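Local atomic coordinates of probable transcriptional regulator, LysR family protein (Rhodococcus sp., PDB entry 2QL3), a protein that probably binds DNA and regulates transcription as a LysR-family regulator, this chain being its C-terminal substrate-binding domain. Residues A58-L63 / V185-Q190; V9-A14 / F38-Q43. All blocks are in the same frame, centred on the assembly; numbering follows the deposited sequence.

Contact 1 of 2, residues A58-L63 / V185-Q190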
ATOM      1  N   ALA A  58      -9.335 -12.754  12.353  1.00 26.92           N
ATOM      2  CA  ALA A  58      -8.369 -12.298  11.347  1.00 27.95           C
ATOM      3  C   ALA A  58      -8.919 -12.672   9.957  1.00 28.37           C
ATOM      4  O   ALA A  58      -9.540 -13.766   9.771  1.00 28.25           O
ATOM      5  CB  ALA A  58      -7.017 -12.995  11.602  1.00 27.09           C
ATOM      6  N   ILE A  59      -8.724 -11.776   8.998  1.00 27.09           N
ATOM      7  CA  ILE A  59      -8.975 -12.056   7.612  1.00 27.20           C
ATOM      8  C   ILE A  59      -7.611 -12.267   6.980  1.00 26.87           C
ATOM      9  O   ILE A  59      -6.783 -11.359   6.953  1.00 28.22           O
ATOM     10  CB  ILE A  59      -9.667 -10.897   6.893  1.00 27.76           C
ATOM     11  CG1 ILE A  59     -10.973 -10.494   7.634  1.00 28.35           C
ATOM     12  CG2 ILE A  59      -9.905 -11.234   5.420  1.00 25.66           C
ATOM     13  CD1 ILE A  59     -11.977 -11.585   7.792  1.00 23.07           C
ATOM     14  N   VAL A  60      -7.355 -13.488   6.501  1.00 26.26           N
ATOM     15  CA  VAL A  60      -6.006 -13.853   6.053  1.00 25.27           C
ATOM     16  C   VAL A  60      -6.014 -14.761   4.837  1.00 26.47           C
ATOM     17  O   VAL A  60      -7.015 -15.405   4.543  1.00 26.63           O
ATOM     18  CB  VAL A  60      -5.162 -14.567   7.181  1.00 25.33           C
ATOM     19  CG1 VAL A  60      -4.804 -13.604   8.245  1.00 23.66           C
ATOM     20  CG2 VAL A  60      -5.901 -15.762   7.781  1.00 21.27           C
ATOM     21  N   TYR A  61      -4.887 -14.838   4.129  1.00 27.51           N
ATOM     22  CA  TYR A  61      -4.722 -15.946   3.209  1.00 27.68           C
ATOM     23  C   TYR A  61      -4.490 -17.229   3.983  1.00 27.99           C
ATOM     24  O   TYR A  61      -3.743 -17.257   4.952  1.00 28.27           O
ATOM     25  CB  TYR A  61      -3.549 -15.748   2.255  1.00 27.88           C
ATOM     26  CG  TYR A  61      -3.481 -14.458   1.480  1.00 29.09           C
ATOM     27  CD1 TYR A  61      -4.375 -14.182   0.449  1.00 28.48           C
ATOM     28  CD2 TYR A  61      -2.457 -13.545   1.726  1.00 27.09           C
ATOM     29  CE1 TYR A  61      -4.253 -13.024  -0.320  1.00 31.04           C
ATOM     30  CE2 TYR A  61      -2.359 -12.348   0.988  1.00 32.12           C
ATOM     31  CZ  TYR A  61      -3.261 -12.107  -0.041  1.00 30.55           C
ATOM     32  OH  TYR A  61      -3.168 -10.950  -0.803  1.00 34.92           O
ATOM     33  N   ASP A  62      -5.092 -18.325   3.533  1.00 29.28           N
ATOM     34  CA  ASP A  62      -4.856 -19.625   4.164  1.00 30.28           C
ATOM     35  C   ASP A  62      -3.578 -20.186   3.563  1.00 31.34           C
ATOM     36  O   ASP A  62      -3.619 -21.063   2.672  1.00 32.36           O
ATOM     37  CB  ASP A  62      -6.049 -20.537   3.889  1.00 30.69           C
ATOM     38  CG  ASP A  62      -5.980 -21.883   4.604  1.00 33.24           C
ATOM     39  OD1 ASP A  62      -5.154 -22.135   5.529  1.00 34.87           O
ATOM     40  OD2 ASP A  62      -6.786 -22.719   4.190  1.00 35.80           O
ATOM     41  N   LEU A  63      -2.453 -19.614   4.011  1.00 31.63           N
ATOM     42  CA  LEU A  63      -1.076 -20.052   3.744  1.00 30.93           C
ATOM     43  C   LEU A  63      -0.282 -20.010   5.058  1.00 31.65           C
ATOM     44  O   LEU A  63      -0.254 -18.982   5.766  1.00 28.72           O
ATOM     45  CB  LEU A  63      -0.370 -19.144   2.697  1.00 32.20           C
ATOM     46  CG  LEU A  63      -0.981 -19.048   1.305  1.00 32.10           C
ATOM     47  CD1 LEU A  63      -0.386 -17.963   0.492  1.00 26.84           C
ATOM     48  CD2 LEU A  63      -0.859 -20.390   0.575  1.00 32.91           C
ATOM     49  N   VAL A 185      -9.512 -16.580   3.993  1.00 28.50           N
ATOM     50  CA  VAL A 185     -10.354 -17.076   5.081  1.00 25.93           C
ATOM     51  C   VAL A 185     -10.643 -16.014   6.169  1.00 25.83           C
ATOM     52  O   VAL A 185      -9.871 -15.073   6.341  1.00 24.86           O
ATOM     53  CB  VAL A 185      -9.716 -18.326   5.720  1.00 26.52           C
ATOM     54  CG1 VAL A 185      -9.554 -19.464   4.646  1.00 26.44           C
ATOM     55  CG2 VAL A 185      -8.326 -17.986   6.400  1.00 25.07           C
ATOM     56  N   VAL A 186     -11.780 -16.156   6.851  1.00 25.00           N
ATOM     57  CA  VAL A 186     -11.945 -15.622   8.237  1.00 24.51           C
ATOM     58  C   VAL A 186     -11.409 -16.653   9.253  1.00 23.46           C
ATOM     59  O   VAL A 186     -11.701 -17.848   9.151  1.00 23.15           O
ATOM     60  CB  VAL A 186     -13.395 -15.160   8.566  1.00 25.37           C
ATOM     61  CG1 VAL A 186     -14.435 -16.352   8.560  1.00 25.20           C
ATOM     62  CG2 VAL A 186     -13.438 -14.391   9.927  1.00 25.83           C
ATOM     63  N   ALA A 187     -10.568 -16.222  10.182  1.00 22.41           N
ATOM     64  CA  ALA A 187      -9.944 -17.167  11.112  1.00 22.51           C
ATOM     65  C   ALA A 187     -10.070 -16.746  12.560  1.00 22.64           C
ATOM     66  O   ALA A 187     -10.220 -15.568  12.871  1.00 22.73           O
ATOM     67  CB  ALA A 187      -8.429 -17.383  10.717  1.00 23.30           C
ATOM     68  N   TRP A 188     -10.077 -17.716  13.453  1.00 22.73           N
ATOM     69  CA  TRP A 188     -10.058 -17.444  14.882  1.00 23.25           C
ATOM     70  C   TRP A 188      -9.417 -18.632  15.560  1.00 24.29           C
ATOM     71  O   TRP A 188      -9.319 -19.682  14.983  1.00 25.23           O
ATOM     72  CB  TRP A 188     -11.455 -17.198  15.445  1.00 23.85           C
ATOM     73  CG  TRP A 188     -12.393 -18.377  15.347  1.00 24.15           C
ATOM     74  CD1 TRP A 188     -12.663 -19.291  16.311  1.00 25.24           C
ATOM     75  CD2 TRP A 188     -13.144 -18.772  14.189  1.00 25.49           C
ATOM     76  NE1 TRP A 188     -13.566 -20.245  15.841  1.00 25.51           N
ATOM     77  CE2 TRP A 188     -13.879 -19.947  14.542  1.00 24.77           C
ATOM     78  CE3 TRP A 188     -13.278 -18.243  12.891  1.00 23.91           C
ATOM     79  CZ2 TRP A 188     -14.758 -20.577  13.659  1.00 22.54           C
ATOM     80  CZ3 TRP A 188     -14.138 -18.873  11.996  1.00 24.62           C
ATOM     81  CH2 TRP A 188     -14.864 -20.045  12.385  1.00 22.70           C
ATOM     82  N   HIS A 189      -8.997 -18.470  16.795  1.00 25.29           N
ATOM     83  CA  HIS A 189      -8.256 -19.528  17.480  1.00 26.94           C
ATOM     84  C   HIS A 189      -9.215 -20.590  18.079  1.00 27.70           C
ATOM     85  O   HIS A 189     -10.170 -20.238  18.756  1.00 27.02           O
ATOM     86  CB  HIS A 189      -7.423 -18.813  18.546  1.00 27.85           C
ATOM     87  CG  HIS A 189      -6.296 -19.613  19.107  1.00 28.35           C
ATOM     88  ND1 HIS A 189      -6.491 -20.677  19.962  1.00 25.49           N
ATOM     89  CD2 HIS A 189      -4.955 -19.451  19.003  1.00 32.00           C
ATOM     90  CE1 HIS A 189      -5.315 -21.149  20.348  1.00 29.15           C
ATOM     91  NE2 HIS A 189      -4.363 -20.417  19.786  1.00 28.64           N
ATOM     92  N   GLN A 190      -8.971 -21.881  17.777  1.00 28.14           N
ATOM     93  CA  GLN A 190      -9.638 -23.060  18.371  1.00 29.15           C
ATOM     94  C   GLN A 190     -10.041 -22.931  19.821  1.00 29.20           C
ATOM     95  O   GLN A 190     -11.036 -23.513  20.240  1.00 29.38           O
ATOM     96  CB  GLN A 190      -8.660 -24.235  18.395  1.00 30.77           C
ATOM     97  CG  GLN A 190      -9.069 -25.424  17.619  1.00 32.36           C
ATOM     98  CD  GLN A 190      -7.880 -26.198  17.248  1.00 34.12           C
ATOM     99  OE1 GLN A 190      -6.974 -26.421  18.073  1.00 36.65           O
ATOM    100  NE2 GLN A 190      -7.793 -26.533  15.965  1.00 37.81           N
TER
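V60 and V185 meet through their CG2 methyls, 3.6 Å apart, at the apolar centre of this antiparallel strand pair. In both valines CG2 lies between the backbone N and the carbonyl carbon, and the two side chains cross at a slant. V60 CG2 also lies 4.2 Å from A187 CB. A58, V60, V185 and A187 share this face of the sheet. The other face carries I59 and V186: CD1 at the end of the isoleucine chain reaches V186 CG2 at 3.8 Å.

Around this apolar middle the backbone is bonded in two reciprocal pairs. The straightest bond runs from V185 N to V60 O (2.8 Å, N-H...O 171°); both bonds between A58 and A187 are more bent. Between the pairs, I59 and V186 put each CA in CH...O contact with a carbonyl opposite. Segments 58-61 and 185-189 run at 121° to each other, consistent with a marked local twist. The chain leaves the strand at exposed D62 in an inverse gamma turn, with D62 CB 3.7 Å from V185 CG1 and its backbone bonded to A183.

A strand from late in the chain is thus added antiparallel to the parallel strands 34-40, 5-11 and 57-61, consistent with the periplasmic-binding-protein-like fold of LysR effector domains. Strand 69-84 flanks strand 182-189, T71 touching V185 and A187, while L20 and M23 of helix 20-30 pack on I59.

Contact 2 of 2, residues V9-A14 / F38-Q43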
ATOM      1  N   VAL A   9     -10.837  -6.897  14.691  1.00 23.70           N
ATOM      2  CA  VAL A   9     -10.619  -7.571  13.400  1.00 23.05           C
ATOM      3  C   VAL A   9      -9.234  -7.243  12.827  1.00 23.13           C
ATOM      4  O   VAL A   9      -8.860  -6.068  12.599  1.00 22.77           O
ATOM      5  CB  VAL A   9     -11.685  -7.177  12.352  1.00 22.50           C
ATOM      6  CG1 VAL A   9     -11.462  -7.990  11.027  1.00 21.45           C
ATOM      7  CG2 VAL A   9     -13.122  -7.370  12.889  1.00 23.89           C
ATOM      8  N   GLY A  10      -8.439  -8.270  12.623  1.00 22.91           N
ATOM      9  CA  GLY A  10      -7.130  -8.017  12.029  1.00 23.45           C
ATOM     10  C   GLY A  10      -7.118  -8.489  10.600  1.00 24.49           C
ATOM     11  O   GLY A  10      -8.009  -9.286  10.180  1.00 24.95           O
ATOM     12  N   CYS A  11      -6.126  -8.032   9.839  1.00 25.08           N
ATOM     13  CA  CYS A  11      -5.885  -8.586   8.502  1.00 25.96           C
ATOM     14  C   CYS A  11      -4.479  -8.295   8.004  1.00 26.18           C
ATOM     15  O   CYS A  11      -3.803  -7.438   8.587  1.00 27.23           O
ATOM     16  CB  CYS A  11      -6.938  -8.095   7.513  1.00 26.30           C
ATOM     17  SG  CYS A  11      -6.712  -6.449   6.943  1.00 27.16           S
ATOM     18  N   TYR A  12      -4.046  -8.998   6.945  1.00 26.36           N
ATOM     19  CA  TYR A  12      -2.764  -8.695   6.283  1.00 26.69           C
ATOM     20  C   TYR A  12      -2.966  -7.440   5.414  1.00 27.91           C
ATOM     21  O   TYR A  12      -4.028  -7.257   4.850  1.00 25.25           O
ATOM     22  CB  TYR A  12      -2.289  -9.839   5.368  1.00 25.54           C
ATOM     23  CG  TYR A  12      -1.989 -11.146   6.061  1.00 24.43           C
ATOM     24  CD1 TYR A  12      -1.621 -11.184   7.422  1.00 26.50           C
ATOM     25  CD2 TYR A  12      -2.043 -12.348   5.347  1.00 23.97           C
ATOM     26  CE1 TYR A  12      -1.368 -12.415   8.068  1.00 25.04           C
ATOM     27  CE2 TYR A  12      -1.801 -13.558   5.962  1.00 24.90           C
ATOM     28  CZ  TYR A  12      -1.440 -13.579   7.309  1.00 23.23           C
ATOM     29  OH  TYR A  12      -1.231 -14.779   7.913  1.00 22.71           O
ATOM     30  N   PRO A  13      -1.945  -6.546   5.348  1.00 28.87           N
ATOM     31  CA  PRO A  13      -2.158  -5.257   4.656  1.00 29.79           C
ATOM     32  C   PRO A  13      -2.735  -5.287   3.230  1.00 29.51           C
ATOM     33  O   PRO A  13      -3.563  -4.449   2.928  1.00 31.22           O
ATOM     34  CB  PRO A  13      -0.764  -4.562   4.729  1.00 29.79           C
ATOM     35  CG  PRO A  13      -0.141  -5.179   6.014  1.00 31.40           C
ATOM     36  CD  PRO A  13      -0.598  -6.647   5.937  1.00 29.24           C
ATOM     37  N   ALA A  14      -2.330  -6.249   2.397  1.00 29.45           N
ATOM     38  CA  ALA A  14      -2.844  -6.424   1.041  1.00 28.46           C
ATOM     39  C   ALA A  14      -4.330  -6.782   0.978  1.00 28.35           C
ATOM     40  O   ALA A  14      -4.969  -6.676  -0.066  1.00 28.18           O
ATOM     41  CB  ALA A  14      -2.022  -7.493   0.339  1.00 28.53           C
ATOM     42  N   PHE A  38     -10.113  -2.138  13.994  1.00 29.34           N
ATOM     43  CA  PHE A  38      -9.466  -2.670  12.817  1.00 29.54           C
ATOM     44  C   PHE A  38      -7.959  -2.499  12.934  1.00 29.05           C
ATOM     45  O   PHE A  38      -7.488  -1.390  13.201  1.00 28.35           O
ATOM     46  CB  PHE A  38      -9.994  -1.947  11.580  1.00 28.08           C
ATOM     47  CG  PHE A  38      -9.261  -2.280  10.334  1.00 29.69           C
ATOM     48  CD1 PHE A  38      -8.347  -1.355   9.768  1.00 29.38           C
ATOM     49  CD2 PHE A  38      -9.430  -3.519   9.725  1.00 26.19           C
ATOM     50  CE1 PHE A  38      -7.657  -1.674   8.577  1.00 27.97           C
ATOM     51  CE2 PHE A  38      -8.733  -3.833   8.528  1.00 30.29           C
ATOM     52  CZ  PHE A  38      -7.843  -2.910   7.968  1.00 23.61           C
ATOM     53  N   ARG A  39      -7.213  -3.579  12.721  1.00 30.43           N
ATOM     54  CA  ARG A  39      -5.737  -3.534  12.701  1.00 31.66           C
ATOM     55  C   ARG A  39      -5.219  -4.318  11.518  1.00 31.83           C
ATOM     56  O   ARG A  39      -5.540  -5.457  11.364  1.00 32.71           O
ATOM     57  CB  ARG A  39      -5.079  -4.144  13.961  1.00 33.16           C
ATOM     58  CG  ARG A  39      -5.832  -3.983  15.248  1.00 37.85           C
ATOM     59  CD  ARG A  39      -4.962  -3.462  16.392  1.00 48.12           C
ATOM     60  NE  ARG A  39      -5.828  -3.145  17.525  1.00 52.13           N
ATOM     61  CZ  ARG A  39      -6.503  -1.997  17.682  1.00 55.22           C
ATOM     62  NH1 ARG A  39      -6.394  -0.999  16.784  1.00 56.59           N
ATOM     63  NH2 ARG A  39      -7.301  -1.848  18.744  1.00 53.28           N
ATOM     64  N   GLU A  40      -4.399  -3.700  10.694  1.00 30.65           N
ATOM     65  CA  GLU A  40      -3.635  -4.396   9.677  1.00 31.54           C
ATOM     66  C   GLU A  40      -2.305  -4.770  10.280  1.00 30.82           C
ATOM     67  O   GLU A  40      -1.681  -3.949  10.934  1.00 30.53           O
ATOM     68  CB  GLU A  40      -3.343  -3.457   8.503  1.00 30.92           C
ATOM     69  CG  GLU A  40      -4.403  -3.449   7.480  1.00 32.24           C
ATOM     70  CD  GLU A  40      -4.269  -2.317   6.473  1.00 32.82           C
ATOM     71  OE1 GLU A  40      -3.864  -1.199   6.885  1.00 32.68           O
ATOM     72  OE2 GLU A  40      -4.569  -2.544   5.284  1.00 32.39           O
ATOM     73  N   ASP A  41      -1.860  -5.996  10.081  1.00 31.47           N
ATOM     74  CA  ASP A  41      -0.495  -6.324  10.566  1.00 30.87           C
ATOM     75  C   ASP A  41       0.162  -7.370   9.763  1.00 30.63           C
ATOM     76  O   ASP A  41      -0.517  -8.059   9.015  1.00 30.60           O
ATOM     77  CB  ASP A  41      -0.418  -6.664  12.056  1.00 29.75           C
ATOM     78  CG  ASP A  41       0.661  -5.859  12.737  1.00 32.88           C
ATOM     79  OD1 ASP A  41       1.807  -5.731  12.170  1.00 34.22           O
ATOM     80  OD2 ASP A  41       0.370  -5.361  13.834  1.00 33.68           O
ATOM     81  N   THR A  42       1.496  -7.430   9.876  1.00 29.28           N
ATOM     82  CA  THR A  42       2.309  -8.350   9.114  1.00 28.67           C
ATOM     83  C   THR A  42       2.088  -9.750   9.675  1.00 28.29           C
ATOM     84  O   THR A  42       1.396  -9.931  10.680  1.00 27.36           O
ATOM     85  CB  THR A  42       3.795  -8.011   9.314  1.00 28.77           C
ATOM     86  OG1 THR A  42       4.087  -8.107  10.699  1.00 30.37           O
ATOM     87  CG2 THR A  42       4.110  -6.596   8.844  1.00 30.55           C
ATOM     88  N   GLN A  43       2.709 -10.734   9.059  1.00 27.12           N
ATOM     89  CA  GLN A  43       2.327 -12.104   9.325  1.00 27.31           C
ATOM     90  C   GLN A  43       2.481 -12.569  10.785  1.00 26.79           C
ATOM     91  O   GLN A  43       1.511 -12.995  11.382  1.00 27.61           O
ATOM     92  CB  GLN A  43       3.077 -13.007   8.376  1.00 27.10           C
ATOM     93  CG  GLN A  43       2.988 -14.465   8.698  1.00 27.55           C
ATOM     94  CD  GLN A  43       3.838 -15.301   7.758  1.00 31.72           C
ATOM     95  OE1 GLN A  43       3.296 -16.105   7.014  1.00 30.30           O
ATOM     96  NE2 GLN A  43       5.183 -15.140   7.817  1.00 26.39           N
TER
HETATM   97  O   HOH W   1      -0.590 -14.771  10.413  1.00 24.35           O
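V9, G10 and C11 pair in parallel with F38, R39 and E40, segments 9-11 and 38-40 running 18° apart and the ladder going from R39 N to V9 O, C11 N to R39 O and D41 N to C11 O (2.8 Å). Strands 5-11 and 34-40 are the two beta elements of a beta-alpha-beta unit whose crossover is helix 20-30; L20 of that helix touches V9, C11 and F38.

On the face carrying V9, C11, F38 and E40, C11 SG sits 3.7 Å from F38 CE2, a sulfur-aromatic contact oblique to the ring, 70° off its normal. The same sulfur lies 3.8 Å from E40 CG, and the glutamate chain runs on extended past P13 CA. Its OE2 comes to 3.2 Å from P13 O, two acceptors; the carboxylate is held instead by the second subunit, OE1 by T135 and OE2 by T140. With an alanine at E40, both threonine hydroxyls of the second subunit would probably lose their carboxylate acceptor and the flank of C11 SG and P13 would be left less covered. F38 meets F144 of the second subunit, so both side chains take part in that interface.

Beyond the strands, P13 CD rests 3.4 Å from D41 O, which also lies at the edge of the Y12 ring. D41 OD1 receives T42 N on its anti lone pair and forms a salt bridge with R45. With CG anti to the carbonyl carbon (chi1 -63°), Y12 extends toward Q43, where one water in the ring plane lies 2.6 Å from Y12 OH and donates to Q43 O.

How the contacts relate
The two contacts lie in one mixed sheet of the LysR substrate-binding domain, their centres about 11 Å apart. Across this part of the sheet the strand order is 34-40, 5-11, 57-61, 182-189, the first three parallel and the last antiparallel to its neighbour. Both segments of contact 2 precede those of contact 1 in the sequence. They meet directly where I59 N approaches G10 O at 2.8 Å, a probable hydrogen bond, and where V60 CG1 packs against Y12 CZ. Contact 1 thus ties a strand from late in the chain to the sheet begun by its first strands, while contact 2 lies where the F38 and E40 side chains meet the second subunit.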